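Local coordinates for protein glycerol dehydratase (Clostridium butyricum, PDB 1R9D) that dehydrates glycerol to 3-hydroxypropionaldehyde without vitamin B12, probably by way of a radical carried on a glycine of its own backbone, at residues 2-6 with 391-397; 9-13 with 309-313; 219-223 with 249-253. One frame throughout, in Å; residues are numbered along the deposited sequence.

Interaction 1 of 3, residues 2-6 with 391-397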
ATOM      1  N   ILE A   2      57.870  16.367  -7.023  1.00 57.12           N
ATOM      2  CA  ILE A   2      58.240  16.297  -8.467  1.00 57.23           C
ATOM      3  C   ILE A   2      57.076  15.737  -9.292  1.00 57.01           C
ATOM      4  O   ILE A   2      56.180  15.080  -8.759  1.00 57.27           O
ATOM      5  CB  ILE A   2      59.487  15.394  -8.692  1.00 57.39           C
ATOM      6  CG1 ILE A   2      60.665  15.881  -7.840  1.00 57.52           C
ATOM      7  CG2 ILE A   2      59.889  15.413 -10.162  1.00 57.63           C
ATOM      8  CD1 ILE A   2      60.566  15.531  -6.367  1.00 57.40           C
ATOM      9  N   SER A   3      57.094  16.012 -10.592  1.00 56.49           N
ATOM     10  CA  SER A   3      56.060  15.528 -11.497  1.00 55.37           C
ATOM     11  C   SER A   3      56.596  14.311 -12.235  1.00 54.29           C
ATOM     12  O   SER A   3      57.459  14.430 -13.104  1.00 54.61           O
ATOM     13  CB  SER A   3      55.686  16.615 -12.501  1.00 55.42           C
ATOM     14  OG  SER A   3      55.227  17.770 -11.828  1.00 57.52           O
ATOM     15  N   LYS A   4      56.076  13.141 -11.887  1.00 52.74           N
ATOM     16  CA  LYS A   4      56.525  11.901 -12.499  1.00 50.94           C
ATOM     17  C   LYS A   4      55.857  11.612 -13.840  1.00 49.11           C
ATOM     18  O   LYS A   4      56.388  10.858 -14.655  1.00 49.61           O
ATOM     19  CB  LYS A   4      56.271  10.738 -11.538  1.00 52.01           C
ATOM     20  CG  LYS A   4      56.842  10.953 -10.143  1.00 52.84           C
ATOM     21  CD  LYS A   4      56.466   9.804  -9.219  1.00 54.06           C
ATOM     22  CE  LYS A   4      56.932  10.052  -7.792  1.00 54.42           C
ATOM     23  NZ  LYS A   4      56.402   9.016  -6.859  1.00 54.91           N
ATOM     24  N   GLY A   5      54.700  12.219 -14.078  1.00 45.83           N
ATOM     25  CA  GLY A   5      53.996  11.970 -15.322  1.00 42.85           C
ATOM     26  C   GLY A   5      53.243  10.659 -15.197  1.00 40.47           C
ATOM     27  O   GLY A   5      53.316  10.006 -14.157  1.00 39.04           O
ATOM     28  N   PHE A   6      52.531  10.260 -16.246  1.00 39.46           N
ATOM     29  CA  PHE A   6      51.765   9.018 -16.192  1.00 38.25           C
ATOM     30  C   PHE A   6      52.256   7.944 -17.158  1.00 38.54           C
ATOM     31  O   PHE A   6      52.861   8.244 -18.186  1.00 38.25           O
ATOM     32  CB  PHE A   6      50.283   9.305 -16.455  1.00 37.43           C
ATOM     33  CG  PHE A   6      49.687  10.326 -15.523  1.00 37.13           C
ATOM     34  CD1 PHE A   6      49.706  11.680 -15.847  1.00 36.68           C
ATOM     35  CD2 PHE A   6      49.127   9.935 -14.310  1.00 36.42           C
ATOM     36  CE1 PHE A   6      49.176  12.629 -14.972  1.00 37.36           C
ATOM     37  CE2 PHE A   6      48.596  10.877 -13.427  1.00 36.87           C
ATOM     38  CZ  PHE A   6      48.620  12.224 -13.757  1.00 36.43           C
ATOM     39  N   ARG A 391      49.862  14.719  -6.820  1.00 27.91           N
ATOM     40  CA  ARG A 391      49.507  13.793  -7.887  1.00 27.44           C
ATOM     41  C   ARG A 391      48.134  14.168  -8.431  1.00 27.03           C
ATOM     42  O   ARG A 391      47.891  14.086  -9.632  1.00 26.00           O
ATOM     43  CB  ARG A 391      49.488  12.352  -7.369  1.00 28.55           C
ATOM     44  CG  ARG A 391      49.349  11.302  -8.471  1.00 30.31           C
ATOM     45  CD  ARG A 391      50.517  11.376  -9.454  1.00 31.48           C
ATOM     46  NE  ARG A 391      50.543  10.230 -10.362  1.00 31.38           N
ATOM     47  CZ  ARG A 391      51.401  10.094 -11.370  1.00 32.78           C
ATOM     48  NH1 ARG A 391      52.307  11.036 -11.609  1.00 32.30           N
ATOM     49  NH2 ARG A 391      51.367   9.007 -12.131  1.00 32.34           N
ATOM     50  N   ALA A 392      47.231  14.579  -7.545  1.00 26.24           N
ATOM     51  CA  ALA A 392      45.899  14.983  -7.980  1.00 26.74           C
ATOM     52  C   ALA A 392      46.045  16.223  -8.860  1.00 26.43           C
ATOM     53  O   ALA A 392      45.365  16.361  -9.881  1.00 25.41           O
ATOM     54  CB  ALA A 392      45.012  15.282  -6.771  1.00 27.01           C
ATOM     55  N   ALA A 393      46.940  17.124  -8.460  1.00 25.75           N
ATOM     56  CA  ALA A 393      47.184  18.342  -9.227  1.00 26.61           C
ATOM     57  C   ALA A 393      47.702  17.993 -10.623  1.00 26.34           C
ATOM     58  O   ALA A 393      47.345  18.651 -11.594  1.00 26.74           O
ATOM     59  CB  ALA A 393      48.185  19.234  -8.500  1.00 25.74           C
ATOM     60  N   GLU A 394      48.547  16.968 -10.716  1.00 28.09           N
ATOM     61  CA  GLU A 394      49.078  16.531 -12.009  1.00 28.83           C
ATOM     62  C   GLU A 394      47.935  16.084 -12.911  1.00 28.50           C
ATOM     63  O   GLU A 394      47.949  16.321 -14.123  1.00 27.10           O
ATOM     64  CB  GLU A 394      50.034  15.343 -11.855  1.00 31.20           C
ATOM     65  CG  GLU A 394      51.439  15.660 -11.413  1.00 34.64           C
ATOM     66  CD  GLU A 394      52.399  14.525 -11.744  1.00 35.85           C
ATOM     67  OE1 GLU A 394      52.790  14.391 -12.927  1.00 37.76           O
ATOM     68  OE2 GLU A 394      52.751  13.756 -10.825  1.00 37.26           O
ATOM     69  N   LEU A 395      46.953  15.405 -12.325  1.00 27.61           N
ATOM     70  CA  LEU A 395      45.805  14.942 -13.090  1.00 27.13           C
ATOM     71  C   LEU A 395      45.009  16.139 -13.594  1.00 26.44           C
ATOM     72  O   LEU A 395      44.590  16.177 -14.749  1.00 25.73           O
ATOM     73  CB  LEU A 395      44.908  14.048 -12.231  1.00 26.99           C
ATOM     74  CG  LEU A 395      43.592  13.592 -12.871  1.00 27.98           C
ATOM     75  CD1 LEU A 395      43.861  12.841 -14.176  1.00 26.71           C
ATOM     76  CD2 LEU A 395      42.845  12.706 -11.894  1.00 26.36           C
ATOM     77  N   THR A 396      44.802  17.125 -12.727  1.00 25.97           N
ATOM     78  CA  THR A 396      44.064  18.321 -13.126  1.00 25.62           C
ATOM     79  C   THR A 396      44.729  18.981 -14.338  1.00 24.82           C
ATOM     80  O   THR A 396      44.053  19.494 -15.224  1.00 25.09           O
ATOM     81  CB  THR A 396      44.005  19.353 -11.975  1.00 26.09           C
ATOM     82  OG1 THR A 396      43.248  18.811 -10.885  1.00 25.94           O
ATOM     83  CG2 THR A 396      43.354  20.639 -12.444  1.00 26.74           C
ATOM     84  N   ARG A 397      46.057  18.961 -14.368  1.00 26.40           N
ATOM     85  CA  ARG A 397      46.792  19.573 -15.468  1.00 27.64           C
ATOM     86  C   ARG A 397      46.506  18.892 -16.807  1.00 28.50           C
ATOM     87  O   ARG A 397      46.711  19.486 -17.865  1.00 28.14           O
ATOM     88  CB  ARG A 397      48.296  19.554 -15.174  1.00 27.96           C
ATOM     89  CG  ARG A 397      49.142  20.261 -16.223  1.00 29.13           C
ATOM     90  CD  ARG A 397      50.524  20.608 -15.684  1.00 29.30           C
ATOM     91  NE  ARG A 397      51.305  19.428 -15.334  1.00 29.64           N
ATOM     92  CZ  ARG A 397      52.470  19.468 -14.695  1.00 30.43           C
ATOM     93  NH1 ARG A 397      52.993  20.637 -14.333  1.00 29.69           N
ATOM     94  NH2 ARG A 397      53.112  18.342 -14.412  1.00 30.72           N
TER
HETATM   95  O   HOH W   1      52.799  14.852  -8.458  1.00 42.82           O
HETATM   96  O   HOH W   2      55.787  19.775 -13.239  1.00 33.94           O

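Interaction 2 of 3, residues 9-13 with 309-313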
ATOM      1  N   GLN A   9      48.921   3.168 -21.205  1.00 34.78           N
ATOM      2  CA  GLN A   9      47.973   2.062 -21.128  1.00 33.92           C
ATOM      3  C   GLN A   9      48.205   1.057 -22.254  1.00 33.84           C
ATOM      4  O   GLN A   9      48.783   1.398 -23.284  1.00 33.17           O
ATOM      5  CB  GLN A   9      46.535   2.591 -21.203  1.00 33.62           C
ATOM      6  CG  GLN A   9      46.120   3.175 -22.553  1.00 32.41           C
ATOM      7  CD  GLN A   9      46.762   4.518 -22.852  1.00 33.96           C
ATOM      8  OE1 GLN A   9      47.469   5.082 -22.021  1.00 34.41           O
ATOM      9  NE2 GLN A   9      46.509   5.038 -24.046  1.00 32.87           N
ATOM     10  N   THR A  10      47.744  -0.176 -22.054  1.00 33.85           N
ATOM     11  CA  THR A  10      47.902  -1.231 -23.056  1.00 33.94           C
ATOM     12  C   THR A  10      47.049  -0.965 -24.290  1.00 34.21           C
ATOM     13  O   THR A  10      46.067  -0.223 -24.238  1.00 34.33           O
ATOM     14  CB  THR A  10      47.494  -2.617 -22.502  1.00 33.46           C
ATOM     15  OG1 THR A  10      46.092  -2.623 -22.210  1.00 34.71           O
ATOM     16  CG2 THR A  10      48.270  -2.943 -21.241  1.00 33.42           C
ATOM     17  N   GLU A  11      47.425  -1.582 -25.406  1.00 34.06           N
ATOM     18  CA  GLU A  11      46.684  -1.419 -26.646  1.00 34.35           C
ATOM     19  C   GLU A  11      45.235  -1.864 -26.449  1.00 33.04           C
ATOM     20  O   GLU A  11      44.325  -1.334 -27.081  1.00 32.97           O
ATOM     21  CB  GLU A  11      47.345  -2.236 -27.763  1.00 35.94           C
ATOM     22  CG  GLU A  11      46.622  -2.181 -29.097  1.00 38.89           C
ATOM     23  CD  GLU A  11      46.228  -0.771 -29.500  1.00 41.26           C
ATOM     24  OE1 GLU A  11      47.031   0.163 -29.284  1.00 42.19           O
ATOM     25  OE2 GLU A  11      45.115  -0.600 -30.045  1.00 43.73           O
ATOM     26  N   ARG A  12      45.032  -2.836 -25.566  1.00 32.92           N
ATOM     27  CA  ARG A  12      43.691  -3.341 -25.280  1.00 32.65           C
ATOM     28  C   ARG A  12      42.788  -2.190 -24.847  1.00 32.00           C
ATOM     29  O   ARG A  12      41.655  -2.067 -25.303  1.00 31.86           O
ATOM     30  CB  ARG A  12      43.729  -4.383 -24.160  1.00 32.22           C
ATOM     31  CG  ARG A  12      42.367  -5.019 -23.880  1.00 32.64           C
ATOM     32  CD  ARG A  12      42.315  -5.667 -22.505  1.00 32.48           C
ATOM     33  NE  ARG A  12      43.345  -6.684 -22.316  1.00 33.31           N
ATOM     34  CZ  ARG A  12      43.342  -7.881 -22.901  1.00 33.87           C
ATOM     35  NH1 ARG A  12      42.356  -8.222 -23.720  1.00 31.80           N
ATOM     36  NH2 ARG A  12      44.324  -8.740 -22.653  1.00 32.60           N
ATOM     37  N   ILE A  13      43.302  -1.348 -23.958  1.00 31.89           N
ATOM     38  CA  ILE A  13      42.527  -0.213 -23.467  1.00 31.68           C
ATOM     39  C   ILE A  13      42.155   0.733 -24.605  1.00 31.30           C
ATOM     40  O   ILE A  13      41.035   1.240 -24.657  1.00 30.51           O
ATOM     41  CB  ILE A  13      43.308   0.549 -22.375  1.00 31.68           C
ATOM     42  CG1 ILE A  13      43.673  -0.417 -21.244  1.00 31.83           C
ATOM     43  CG2 ILE A  13      42.477   1.708 -21.840  1.00 31.36           C
ATOM     44  CD1 ILE A  13      42.493  -1.231 -20.713  1.00 32.03           C
ATOM     45  N   GLU A 309      45.635  -2.665 -15.585  1.00 29.13           N
ATOM     46  CA  GLU A 309      44.852  -2.887 -16.802  1.00 28.28           C
ATOM     47  C   GLU A 309      43.407  -3.258 -16.452  1.00 27.67           C
ATOM     48  O   GLU A 309      42.473  -2.857 -17.143  1.00 26.97           O
ATOM     49  CB  GLU A 309      45.494  -3.987 -17.671  1.00 29.22           C
ATOM     50  CG  GLU A 309      44.764  -4.257 -18.989  1.00 31.49           C
ATOM     51  CD  GLU A 309      45.522  -5.212 -19.910  1.00 32.95           C
ATOM     52  OE1 GLU A 309      46.160  -6.155 -19.400  1.00 34.18           O
ATOM     53  OE2 GLU A 309      45.471  -5.027 -21.147  1.00 34.17           O
ATOM     54  N   LEU A 310      43.225  -4.013 -15.372  1.00 28.08           N
ATOM     55  CA  LEU A 310      41.884  -4.411 -14.944  1.00 28.81           C
ATOM     56  C   LEU A 310      41.091  -3.192 -14.475  1.00 29.03           C
ATOM     57  O   LEU A 310      39.891  -3.068 -14.747  1.00 28.47           O
ATOM     58  CB  LEU A 310      41.971  -5.443 -13.817  1.00 29.60           C
ATOM     59  CG  LEU A 310      42.428  -6.843 -14.245  1.00 29.48           C
ATOM     60  CD1 LEU A 310      42.596  -7.727 -13.027  1.00 29.78           C
ATOM     61  CD2 LEU A 310      41.407  -7.435 -15.204  1.00 29.97           C
ATOM     62  N   ILE A 311      41.762  -2.295 -13.761  1.00 28.15           N
ATOM     63  CA  ILE A 311      41.108  -1.081 -13.292  1.00 29.18           C
ATOM     64  C   ILE A 311      40.728  -0.250 -14.521  1.00 28.86           C
ATOM     65  O   ILE A 311      39.637   0.313 -14.587  1.00 27.40           O
ATOM     66  CB  ILE A 311      42.038  -0.286 -12.338  1.00 29.33           C
ATOM     67  CG1 ILE A 311      42.226  -1.079 -11.041  1.00 30.72           C
ATOM     68  CG2 ILE A 311      41.447   1.088 -12.033  1.00 30.29           C
ATOM     69  CD1 ILE A 311      43.107  -0.397 -10.003  1.00 31.80           C
ATOM     70  N   ASP A 312      41.619  -0.196 -15.510  1.00 29.39           N
ATOM     71  CA  ASP A 312      41.328   0.551 -16.730  1.00 29.00           C
ATOM     72  C   ASP A 312      40.088  -0.020 -17.413  1.00 28.79           C
ATOM     73  O   ASP A 312      39.269   0.726 -17.952  1.00 27.73           O
ATOM     74  CB  ASP A 312      42.512   0.501 -17.707  1.00 30.65           C
ATOM     75  CG  ASP A 312      43.742   1.229 -17.186  1.00 32.36           C
ATOM     76  OD1 ASP A 312      43.608   2.064 -16.263  1.00 31.81           O
ATOM     77  OD2 ASP A 312      44.849   0.970 -17.713  1.00 32.61           O
ATOM     78  N   CYS A 313      39.947  -1.345 -17.397  1.00 29.18           N
ATOM     79  CA  CYS A 313      38.784  -1.973 -18.014  1.00 29.02           C
ATOM     80  C   CYS A 313      37.505  -1.573 -17.288  1.00 28.89           C
ATOM     81  O   CYS A 313      36.473  -1.356 -17.921  1.00 28.98           O
ATOM     82  CB  CYS A 313      38.925  -3.496 -18.013  1.00 30.08           C
ATOM     83  SG  CYS A 313      40.110  -4.106 -19.245  1.00 33.25           S
TER
HETATM   84  O   HOH W   3      46.700  -0.606 -19.108  1.00 33.09           O
HETATM   85  O   HOH W   4      46.202  -8.561 -20.615  1.00 36.89           O

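Interaction 3 of 3, residues 219-223 with 249-253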
ATOM      1  N   VAL A 219      25.054 -14.009 -13.867  1.00 30.98           N
ATOM      2  CA  VAL A 219      26.500 -14.175 -13.952  1.00 31.53           C
ATOM      3  C   VAL A 219      26.863 -15.491 -14.640  1.00 32.08           C
ATOM      4  O   VAL A 219      27.816 -15.556 -15.418  1.00 31.69           O
ATOM      5  CB  VAL A 219      27.139 -14.134 -12.553  1.00 31.00           C
ATOM      6  CG1 VAL A 219      28.640 -14.328 -12.657  1.00 31.68           C
ATOM      7  CG2 VAL A 219      26.826 -12.797 -11.882  1.00 31.37           C
ATOM      8  N   ASN A 220      26.096 -16.538 -14.356  1.00 32.17           N
ATOM      9  CA  ASN A 220      26.345 -17.840 -14.965  1.00 32.92           C
ATOM     10  C   ASN A 220      26.126 -17.828 -16.471  1.00 32.89           C
ATOM     11  O   ASN A 220      26.739 -18.612 -17.195  1.00 33.72           O
ATOM     12  CB  ASN A 220      25.468 -18.903 -14.302  1.00 32.84           C
ATOM     13  CG  ASN A 220      26.064 -19.409 -13.006  1.00 33.75           C
ATOM     14  OD1 ASN A 220      25.344 -19.788 -12.076  1.00 35.58           O
ATOM     15  ND2 ASN A 220      27.391 -19.430 -12.938  1.00 32.37           N
ATOM     16  N   ARG A 221      25.256 -16.943 -16.948  1.00 32.44           N
ATOM     17  CA  ARG A 221      25.006 -16.843 -18.379  1.00 33.48           C
ATOM     18  C   ARG A 221      26.257 -16.318 -19.082  1.00 33.95           C
ATOM     19  O   ARG A 221      26.536 -16.692 -20.222  1.00 34.25           O
ATOM     20  CB  ARG A 221      23.821 -15.915 -18.661  1.00 32.28           C
ATOM     21  CG  ARG A 221      22.474 -16.474 -18.216  1.00 32.24           C
ATOM     22  CD  ARG A 221      21.340 -15.532 -18.587  1.00 31.97           C
ATOM     23  NE  ARG A 221      21.231 -15.356 -20.032  1.00 31.20           N
ATOM     24  CZ  ARG A 221      20.640 -14.319 -20.617  1.00 32.01           C
ATOM     25  NH1 ARG A 221      20.101 -13.355 -19.880  1.00 30.83           N
ATOM     26  NH2 ARG A 221      20.594 -14.236 -21.940  1.00 32.02           N
ATOM     27  N   TYR A 222      27.007 -15.448 -18.406  1.00 34.13           N
ATOM     28  CA  TYR A 222      28.233 -14.911 -18.991  1.00 34.43           C
ATOM     29  C   TYR A 222      29.333 -15.959 -18.951  1.00 34.95           C
ATOM     30  O   TYR A 222      30.181 -16.013 -19.845  1.00 34.73           O
ATOM     31  CB  TYR A 222      28.705 -13.648 -18.256  1.00 33.40           C
ATOM     32  CG  TYR A 222      28.003 -12.392 -18.711  1.00 32.62           C
ATOM     33  CD1 TYR A 222      26.816 -11.979 -18.109  1.00 32.34           C
ATOM     34  CD2 TYR A 222      28.495 -11.644 -19.784  1.00 32.28           C
ATOM     35  CE1 TYR A 222      26.133 -10.857 -18.564  1.00 32.16           C
ATOM     36  CE2 TYR A 222      27.816 -10.517 -20.249  1.00 31.93           C
ATOM     37  CZ  TYR A 222      26.635 -10.134 -19.632  1.00 31.98           C
ATOM     38  OH  TYR A 222      25.945  -9.036 -20.083  1.00 32.98           O
ATOM     39  N   ALA A 223      29.320 -16.790 -17.914  1.00 35.11           N
ATOM     40  CA  ALA A 223      30.319 -17.841 -17.784  1.00 36.41           C
ATOM     41  C   ALA A 223      30.180 -18.798 -18.966  1.00 37.26           C
ATOM     42  O   ALA A 223      31.175 -19.233 -19.549  1.00 37.17           O
ATOM     43  CB  ALA A 223      30.129 -18.588 -16.470  1.00 36.08           C
ATOM     44  N   CYS A 249      33.752 -15.925 -13.668  1.00 33.80           N
ATOM     45  CA  CYS A 249      32.311 -15.707 -13.595  1.00 34.88           C
ATOM     46  C   CYS A 249      31.620 -16.872 -12.888  1.00 36.00           C
ATOM     47  O   CYS A 249      30.678 -16.671 -12.119  1.00 35.83           O
ATOM     48  CB  CYS A 249      31.719 -15.522 -14.996  1.00 34.27           C
ATOM     49  SG  CYS A 249      32.118 -13.941 -15.789  1.00 33.54           S
ATOM     50  N   SER A 250      32.089 -18.090 -13.140  1.00 36.38           N
ATOM     51  CA  SER A 250      31.497 -19.261 -12.505  1.00 37.58           C
ATOM     52  C   SER A 250      31.648 -19.220 -10.990  1.00 37.48           C
ATOM     53  O   SER A 250      30.746 -19.632 -10.261  1.00 38.65           O
ATOM     54  CB  SER A 250      32.127 -20.547 -13.048  1.00 37.56           C
ATOM     55  OG  SER A 250      31.672 -20.805 -14.364  1.00 39.01           O
ATOM     56  N   LYS A 251      32.785 -18.727 -10.514  1.00 37.18           N
ATOM     57  CA  LYS A 251      33.014 -18.646  -9.079  1.00 38.02           C
ATOM     58  C   LYS A 251      32.238 -17.509  -8.411  1.00 37.93           C
ATOM     59  O   LYS A 251      31.491 -17.739  -7.458  1.00 37.69           O
ATOM     60  CB  LYS A 251      34.497 -18.469  -8.768  1.00 38.74           C
ATOM     61  CG  LYS A 251      34.736 -18.300  -7.281  1.00 41.31           C
ATOM     62  CD  LYS A 251      36.160 -17.929  -6.943  1.00 42.12           C
ATOM     63  CE  LYS A 251      36.286 -17.684  -5.445  1.00 42.98           C
ATOM     64  NZ  LYS A 251      37.681 -17.369  -5.038  1.00 44.76           N
ATOM     65  N   VAL A 252      32.413 -16.285  -8.906  1.00 36.94           N
ATOM     66  CA  VAL A 252      31.728 -15.140  -8.309  1.00 36.76           C
ATOM     67  C   VAL A 252      30.240 -15.072  -8.630  1.00 36.95           C
ATOM     68  O   VAL A 252      29.570 -14.098  -8.285  1.00 36.70           O
ATOM     69  CB  VAL A 252      32.388 -13.799  -8.720  1.00 36.26           C
ATOM     70  CG1 VAL A 252      33.861 -13.823  -8.356  1.00 35.59           C
ATOM     71  CG2 VAL A 252      32.198 -13.540 -10.210  1.00 36.09           C
ATOM     72  N   SER A 253      29.717 -16.099  -9.294  1.00 36.85           N
ATOM     73  CA  SER A 253      28.298 -16.114  -9.614  1.00 37.47           C
ATOM     74  C   SER A 253      27.525 -16.070  -8.299  1.00 37.63           C
ATOM     75  O   SER A 253      26.487 -15.415  -8.203  1.00 38.77           O
ATOM     76  CB  SER A 253      27.933 -17.375 -10.411  1.00 37.52           C
ATOM     77  OG  SER A 253      28.404 -18.549  -9.772  1.00 39.76           O
TER

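Interaction 1 of 3, residues 2-6 with 391-397
The carbonyl oxygen of G5 is gripped end-on by the guanidinium of R391, with NH1 2.9 Å and NH2 3.0 Å from G5 O. Here the N-terminal arm of the chain lies over helix 386-397, which makes the beta-alpha-beta crossover between parallel strands 375-380 and 404-407 in the alpha/beta barrel of the glycyl radical enzymes. Both nitrogens come in from the same face of the carbonyl plane, well above it, while G5 O stays close to the guanidinium plane. R391 sends CG anti to its backbone N (chi1 -171°) and then bends at chi2, which turns its head towards the arm. NH1 is shared: R391 NH1 also makes a salt bridge of 2.9 Å to E394 OE2, meeting that oxygen from above the carboxylate plane. R391 NH2 makes a salt bridge of its own to E364 of helix 357-369, so the guanidinium meets two carboxylates, and these partners together fix its rotation.

E394 completes the hold on G5. E394 OE1 accepts the N-H of G5 N at 3.1 Å through the syn lone pair, with an N-H...O angle of 148°, so the helix binds both the N-H and the carbonyl of this one residue. A water donates to E394 OE2 at 2.6 Å and reaches I2 O more weakly.

The F6 ring lies across one face of the guanidinium, offset towards the rim and tilted by 37° between planes. F6 CZ is 3.9 Å from E394 CB, and L395 N lies at the ring edge, in plane.

At the far end S3 OG bonds to D713 of helix 712-728. A second water, 2.5 Å from S3 OG, also receives a hydrogen bond from R397 NH1, which donates to L710 O as well.

Interaction 2 of 3, residues 9-13 with 309-313
E309 OE2 takes two hydrogen bonds from the opening of helix 11-22. T10 OG1 donates to E309 OE2 at 2.7 Å, and R12 NE makes a salt bridge to the same E309 OE2 at 2.9 Å with an N-H...O angle of 145°. The two donors sit on opposite faces of the carboxylate plane, the hydroxyl 43° and the guanidinium nitrogen 69° out of it, so one oxygen is clasped from above and below. The other oxygen is tied in by a water that donates to E309 OE1 and accepts from R12 NH2. E309 runs nearly straight out from helix 304-317, crossing both T10 and R12 at about a right angle.

Below this polar clasp the contact is apolar. I13 CD1 presses on D312 CB at 3.5 Å and lies 4.0 Å from C313 SG. A second water bridges the segments, accepting from T10 N and donating to D312 OD2 at 2.8 Å.

The next shell sets these groups in place. T10 occupies the N-cap position of helix 11-22. R12 bends at its third torsion, and its outer nitrogens go to E241, through a salt bridge from NH2, and to the carbonyl of Q69. D312 OD2 is also hydrogen-bonded to H368 of helix 357-369, while Q308 meets its OD1.

The chemistry suggests an ionised E309: a positive guanidinium and a hydroxyl donating into a single oxygen, with a water donating to its neighbour, would be expected to stabilise the negative charge. R12 in turn pairs with two carboxylates, E309 and E241, which would be expected to share its positive charge.

Interaction 3 of 3, residues 219-223 with 249-253
V219 packs its CG1 into the groove between C249 and S253, where two consecutive helices run antiparallel as a helical hairpin: 197-230 going out and 236-252 coming back. The backbones come very close, with the CA atoms of V219 and S253 only 5.1 Å apart, and those of A223 and C249 equally near. Small side chains at A223, C249 and S253 permit this approach.

The apolar contacts carry the pairing. V219 CG1, set anti to its own backbone N (chi1 179°), lies 4.0 Å from C249 CB. One turn along, A223 CB meets C249 CB at 3.8 Å, and Y222 CB touches C249 SG more loosely. F269 of helix 260-277 covers V219 and C249 from a third helix.

The same V219 methyl also lies against backbone, with CG1 3.2 Å from the carbonyl O of C249.

No hydrogen bond crosses between 219-223 and 249-253, and the polar groups find their partners elsewhere, some in the same segment or helix and some beyond it. S250 OG bonds to A246 O, yet S250 OG still rests 3.4 Å from A223 CB. The Y222 hydroxyl turns away from the hairpin partner to Y218 and the backbone N of S75. N220 reaches across, but N220 ND2 comes against S253 CB at 3.3 Å. The S253 hydroxyl is engaged elsewhere: S253 OG donates to S250 O at 2.6 Å, from 48° above the carbonyl plane.

How the interactions relate
The three contacts lie well out from the middle of the chain, their centres 26, 26 and 30 Å from it. Interactions 1 and 2 follow each other directly along the N-terminal arm, their centres 20 Å apart, and both touch helix 357-369, through E364 and V367 in the first and A365 and H368 in the second. Interaction 3 lies 22 Å from interaction 2 between centres; helix 260-277 packs on both, and the loop at 71-73 touches interaction 2 through L71 and I72 and interaction 3 through V73. None includes G763, the predicted radical site; interaction 1 lays the N-terminal arm on a barrel helix, while interactions 2 and 3 pair helices.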